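Fumarate lyase (Mesorhizobium sp., PDB 3C8T) is a member of the largely helical, tetrameric fumarate lyase superfamily, its specific activity being unassigned. Local coordinates at residues R139-R142 and D143-M146; D358-R361 and G362-A366. All coordinates share one frame; numbering follows the deposited sequence.

Overall arrangement
Both contacts are tight turns formed within a single run of chain, and each serves a different junction of the fold. Interaction 1 (139-146) lies at the surface, where helix 104-140 ends and the chain turns into strand 145-150. Interaction 2 (358-366) is partly buried and joins helix 350-357 to helix 366-377. Their centres are about 19 Å apart and their nearest atoms about 5 Å, without touching; helix 350-357 precedes the second turn and also packs against residues of the first. Chemistry follows place: the surface turn carries a salt bridge and a histidine-threonine bond, whereas the second relies on backbone groups, one serine hydroxyl and aliphatic packing.

Interaction 1 of 2, residues R139-R142 and D143-M146; sequences RNHR and DTPM
The imidazole of H141 meets the hydroxyl of T144 edge-on: ND1 of H141 and OG1 of T144 are 2.8 Å apart in a hydrogen bond whose donor may be either atom. OG1 lies in the plane of the ring, and the two side chains run side by side in the same direction. In H141, chi1 of -65° sets the ring beside T144, and chi2 of -73° turns its ND1 edge to OG1. The backbone repeats the pairing, with T144 N donating to H141 O over 3.0 Å. These residues bracket a type I beta turn, and the turn carries the chain from the end of helix 104-140 into strand 145-150. At its two middle positions, R142 and D143 lie alongside each other, and NH1 of R142 makes a 2.9 Å salt bridge to OD2 of D143. The carboxylate uses its syn lone pair, while its plane stands 83° from that of the guanidinium. A second acid, D437, takes NH2 of the same arginine, so the guanidinium is held from two sites, one of them on helix 432-440. A water links the end of the helix to the turn, donating to N140 O at 2.8 Å and accepting from D143 N at 2.8 Å. Further out, R142 O bonds to the hydroxyl of T159, and T144 packs on P350 and M353 of helix 350-357.

Interaction 2 of 2, residues D358-R361 and G362-A366; sequences DHSR and GLIVA
S360 reaches I364 through a side chain whose OG sits between the backbone N and the carbonyl carbon (chi1 65°), a rotation that brings the hydroxyl to the amide of I364, four residues on. OG of S360 accepts from N of I364 at 3.1 Å, with an N-H...acceptor angle of 143°, a moderately bent bond. CB of I364 lies 3.3 Å from OG of S360; with CG1 of I364 anti to its N (chi1 -159°), CG2 of I364 also comes to the hydroxyl, 3.6 Å from OG of S360. A backbone bond closes the turn as well: N of L363 donates to O of S360 over 3.1 Å. This is a type I' beta turn from S360 to L363, with R361 and G362 at the middle positions, both at positive phi. At the backbone angles of G362 a beta carbon would collide with the carbonyl oxygen of R361, so the absence of a side chain suits the turn. L363 lies against S360, its CD1 3.0 Å from O of S360 and its CB 3.7 Å from CB of S360. The turn runs directly into a short 3-10 segment, 363-364, ahead of helix 366-377, with V365 at the N-cap position. I364 rests on P425, while H359 packs on T258 of the second subunit. A water accepts from N of G362 at 2.9 Å and is joined to OG of S360 by a weak hydrogen bond. The serine thus satisfies a backbone amide of the buried I364 just ahead of the helix, while water takes up the amide of the buried glycine, so two amides of the reversal find polar partners, while L363 turns its hydrocarbon side chain to C390 and V394 of helix 379-395.

Interaction 1 of 2, residues R139-R142 and D143-M146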
loop_
_atom_site.group_PDB
_atom_site.type_symbol
_atom_site.label_atom_id
_atom_site.label_comp_id
_atom_site.label_asym_id
_atom_site.label_seq_id
_atom_site.Cartn_x
_atom_site.Cartn_y
_atom_site.Cartn_z
ATOM N N ARG A 139 -34.750 -9.694 -7.056
ATOM C CA ARG A 139 -36.193 -9.874 -7.235
ATOM C C ARG A 139 -36.473 -11.302 -7.723
ATOM O O ARG A 139 -37.173 -12.060 -7.038
ATOM C CB ARG A 139 -36.730 -8.831 -8.214
ATOM C CG ARG A 139 -38.215 -8.775 -8.337
ATOM C CD ARG A 139 -38.612 -7.641 -9.377
ATOM N NE ARG A 139 -37.572 -7.216 -10.357
ATOM C CZ ARG A 139 -36.982 -6.008 -10.389
ATOM N NH1 ARG A 139 -37.277 -5.080 -9.481
ATOM N NH2 ARG A 139 -36.095 -5.730 -11.337
ATOM N N ASN A 140 -35.901 -11.685 -8.864
ATOM C CA ASN A 140 -36.171 -13.027 -9.419
ATOM C C ASN A 140 -35.784 -14.198 -8.501
ATOM O O ASN A 140 -36.434 -15.237 -8.524
ATOM C CB ASN A 140 -35.499 -13.218 -10.778
ATOM C CG ASN A 140 -35.930 -12.166 -11.817
ATOM O OD1 ASN A 140 -36.987 -11.522 -11.688
ATOM N ND2 ASN A 140 -35.097 -11.991 -12.848
ATOM N N HIS A 141 -34.759 -14.022 -7.657
ATOM C CA HIS A 141 -34.280 -15.131 -6.812
ATOM C C HIS A 141 -34.567 -14.927 -5.357
ATOM O O HIS A 141 -33.984 -15.590 -4.489
ATOM C CB HIS A 141 -32.802 -15.449 -7.135
ATOM C CG HIS A 141 -32.633 -15.966 -8.527
ATOM N ND1 HIS A 141 -33.039 -17.231 -8.892
ATOM C CD2 HIS A 141 -32.220 -15.362 -9.667
ATOM C CE1 HIS A 141 -32.834 -17.402 -10.187
ATOM N NE2 HIS A 141 -32.322 -16.289 -10.679
ATOM N N ARG A 142 -35.466 -13.985 -5.097
ATOM C CA ARG A 142 -35.927 -13.670 -3.740
ATOM C C ARG A 142 -36.168 -14.943 -2.923
ATOM O O ARG A 142 -35.789 -15.004 -1.767
ATOM C CB ARG A 142 -37.213 -12.807 -3.803
ATOM C CG ARG A 142 -37.739 -12.312 -2.458
ATOM C CD ARG A 142 -39.217 -11.870 -2.552
ATOM N NE ARG A 142 -39.721 -11.267 -1.307
ATOM C CZ ARG A 142 -40.349 -11.923 -0.335
ATOM N NH1 ARG A 142 -40.564 -13.236 -0.432
ATOM N NH2 ARG A 142 -40.767 -11.268 0.751
ATOM N N ASP A 143 -36.802 -15.947 -3.528
ATOM C CA ASP A 143 -37.159 -17.180 -2.812
ATOM C C ASP A 143 -36.335 -18.423 -3.207
ATOM O O ASP A 143 -36.710 -19.521 -2.815
ATOM C CB ASP A 143 -38.678 -17.507 -2.969
ATOM C CG ASP A 143 -39.571 -16.317 -2.666
ATOM O OD1 ASP A 143 -40.555 -16.116 -3.403
ATOM O OD2 ASP A 143 -39.285 -15.564 -1.713
ATOM N N THR A 144 -35.272 -18.262 -4.000
ATOM C CA THR A 144 -34.371 -19.354 -4.373
ATOM C C THR A 144 -33.469 -19.764 -3.166
ATOM O O THR A 144 -32.485 -19.036 -2.821
ATOM C CB THR A 144 -33.494 -18.921 -5.560
ATOM O OG1 THR A 144 -34.292 -18.248 -6.558
ATOM C CG2 THR A 144 -32.766 -20.135 -6.204
ATOM N N PRO A 145 -33.767 -20.918 -2.511
ATOM C CA PRO A 145 -32.961 -21.264 -1.327
ATOM C C PRO A 145 -31.571 -21.806 -1.689
ATOM O O PRO A 145 -31.361 -22.375 -2.775
ATOM C CB PRO A 145 -33.783 -22.337 -0.616
ATOM C CG PRO A 145 -34.796 -22.825 -1.619
ATOM C CD PRO A 145 -34.756 -21.965 -2.837
ATOM N N MET A 146 -30.632 -21.586 -0.782
ATOM C CA MET A 146 -29.240 -22.021 -0.926
ATOM C C MET A 146 -28.597 -22.042 0.473
ATOM O O MET A 146 -29.149 -21.478 1.418
ATOM C CB MET A 146 -28.455 -21.089 -1.880
ATOM C CG MET A 146 -28.165 -19.643 -1.353
ATOM S SD MET A 146 -27.254 -18.685 -2.618
ATOM C CE MET A 146 -25.651 -19.521 -2.635
HETATM O O HOH W 1 -37.766 -16.070 -6.148
#

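Interaction 2 of 2, residues D358-R361 and G362-A366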
loop_
_atom_site.group_PDB
_atom_site.type_symbol
_atom_site.label_atom_id
_atom_site.label_comp_id
_atom_site.label_asym_id
_atom_site.label_seq_id
_atom_site.Cartn_x
_atom_site.Cartn_y
_atom_site.Cartn_z
ATOM N N ASP A 358 -28.966 -29.491 0.622
ATOM C CA ASP A 358 -29.216 -30.812 1.210
ATOM C C ASP A 358 -27.954 -31.593 1.607
ATOM O O ASP A 358 -28.066 -32.652 2.236
ATOM C CB ASP A 358 -30.096 -31.678 0.291
ATOM C CG ASP A 358 -31.549 -31.150 0.174
ATOM O OD1 ASP A 358 -32.051 -30.490 1.135
ATOM O OD2 ASP A 358 -32.194 -31.401 -0.890
ATOM N N HIS A 359 -26.766 -31.061 1.291
ATOM C CA HIS A 359 -25.494 -31.766 1.517
ATOM C C HIS A 359 -25.400 -32.283 2.969
ATOM O O HIS A 359 -25.053 -33.454 3.193
ATOM C CB HIS A 359 -24.266 -30.890 1.143
ATOM C CG HIS A 359 -22.944 -31.525 1.476
ATOM N ND1 HIS A 359 -22.429 -31.552 2.757
ATOM C CD2 HIS A 359 -22.060 -32.209 0.702
ATOM C CE1 HIS A 359 -21.287 -32.222 2.759
ATOM N NE2 HIS A 359 -21.035 -32.623 1.524
ATOM N N SER A 360 -25.723 -31.417 3.931
ATOM C CA SER A 360 -25.618 -31.750 5.363
ATOM C C SER A 360 -26.817 -32.563 5.913
ATOM O O SER A 360 -26.827 -32.939 7.072
ATOM C CB SER A 360 -25.421 -30.477 6.194
ATOM O OG SER A 360 -26.579 -29.637 6.118
ATOM N N ARG A 361 -27.809 -32.838 5.075
ATOM C CA ARG A 361 -28.943 -33.682 5.446
ATOM C C ARG A 361 -29.615 -33.218 6.735
ATOM O O ARG A 361 -29.905 -34.032 7.634
ATOM C CB ARG A 361 -28.527 -35.158 5.510
ATOM C CG ARG A 361 -27.794 -35.614 4.225
ATOM C CD ARG A 361 -27.635 -37.139 4.137
ATOM N NE ARG A 361 -28.917 -37.850 4.228
ATOM C CZ ARG A 361 -29.014 -39.162 4.463
ATOM N NH1 ARG A 361 -27.894 -39.881 4.616
ATOM N NH2 ARG A 361 -30.208 -39.749 4.550
ATOM N N GLY A 362 -29.845 -31.903 6.806
ATOM C CA GLY A 362 -30.599 -31.290 7.880
ATOM C C GLY A 362 -29.723 -30.686 8.953
ATOM O O GLY A 362 -30.181 -29.899 9.761
ATOM N N LEU A 363 -28.445 -31.032 8.967
ATOM C CA LEU A 363 -27.533 -30.474 9.968
ATOM C C LEU A 363 -27.536 -28.942 9.919
ATOM O O LEU A 363 -27.525 -28.289 10.944
ATOM C CB LEU A 363 -26.127 -31.060 9.804
ATOM C CG LEU A 363 -26.075 -32.525 10.297
ATOM C CD1 LEU A 363 -25.071 -33.379 9.506
ATOM C CD2 LEU A 363 -25.752 -32.588 11.771
ATOM N N ILE A 364 -27.628 -28.388 8.710
ATOM C CA ILE A 364 -27.646 -26.934 8.499
ATOM C C ILE A 364 -28.808 -26.210 9.205
ATOM O O ILE A 364 -28.776 -24.988 9.325
ATOM C CB ILE A 364 -27.619 -26.589 6.955
ATOM C CG1 ILE A 364 -27.129 -25.146 6.692
ATOM C CG2 ILE A 364 -28.984 -26.904 6.291
ATOM C CD1 ILE A 364 -27.069 -24.799 5.238
ATOM N N VAL A 365 -29.829 -26.964 9.627
ATOM C CA VAL A 365 -30.989 -26.437 10.372
ATOM C C VAL A 365 -31.158 -27.096 11.785
ATOM O O VAL A 365 -32.233 -27.047 12.409
ATOM C CB VAL A 365 -32.320 -26.428 9.536
ATOM C CG1 VAL A 365 -32.216 -25.402 8.386
ATOM C CG2 VAL A 365 -32.710 -27.835 8.989
ATOM N N ALA A 366 -30.069 -27.648 12.324
ATOM C CA ALA A 366 -30.038 -28.032 13.743
ATOM C C ALA A 366 -30.639 -26.928 14.630
ATOM O O ALA A 366 -31.457 -27.215 15.515
ATOM C CB ALA A 366 -28.625 -28.344 14.173
HETATM O O HOH W 2 -29.678 -29.859 4.712
#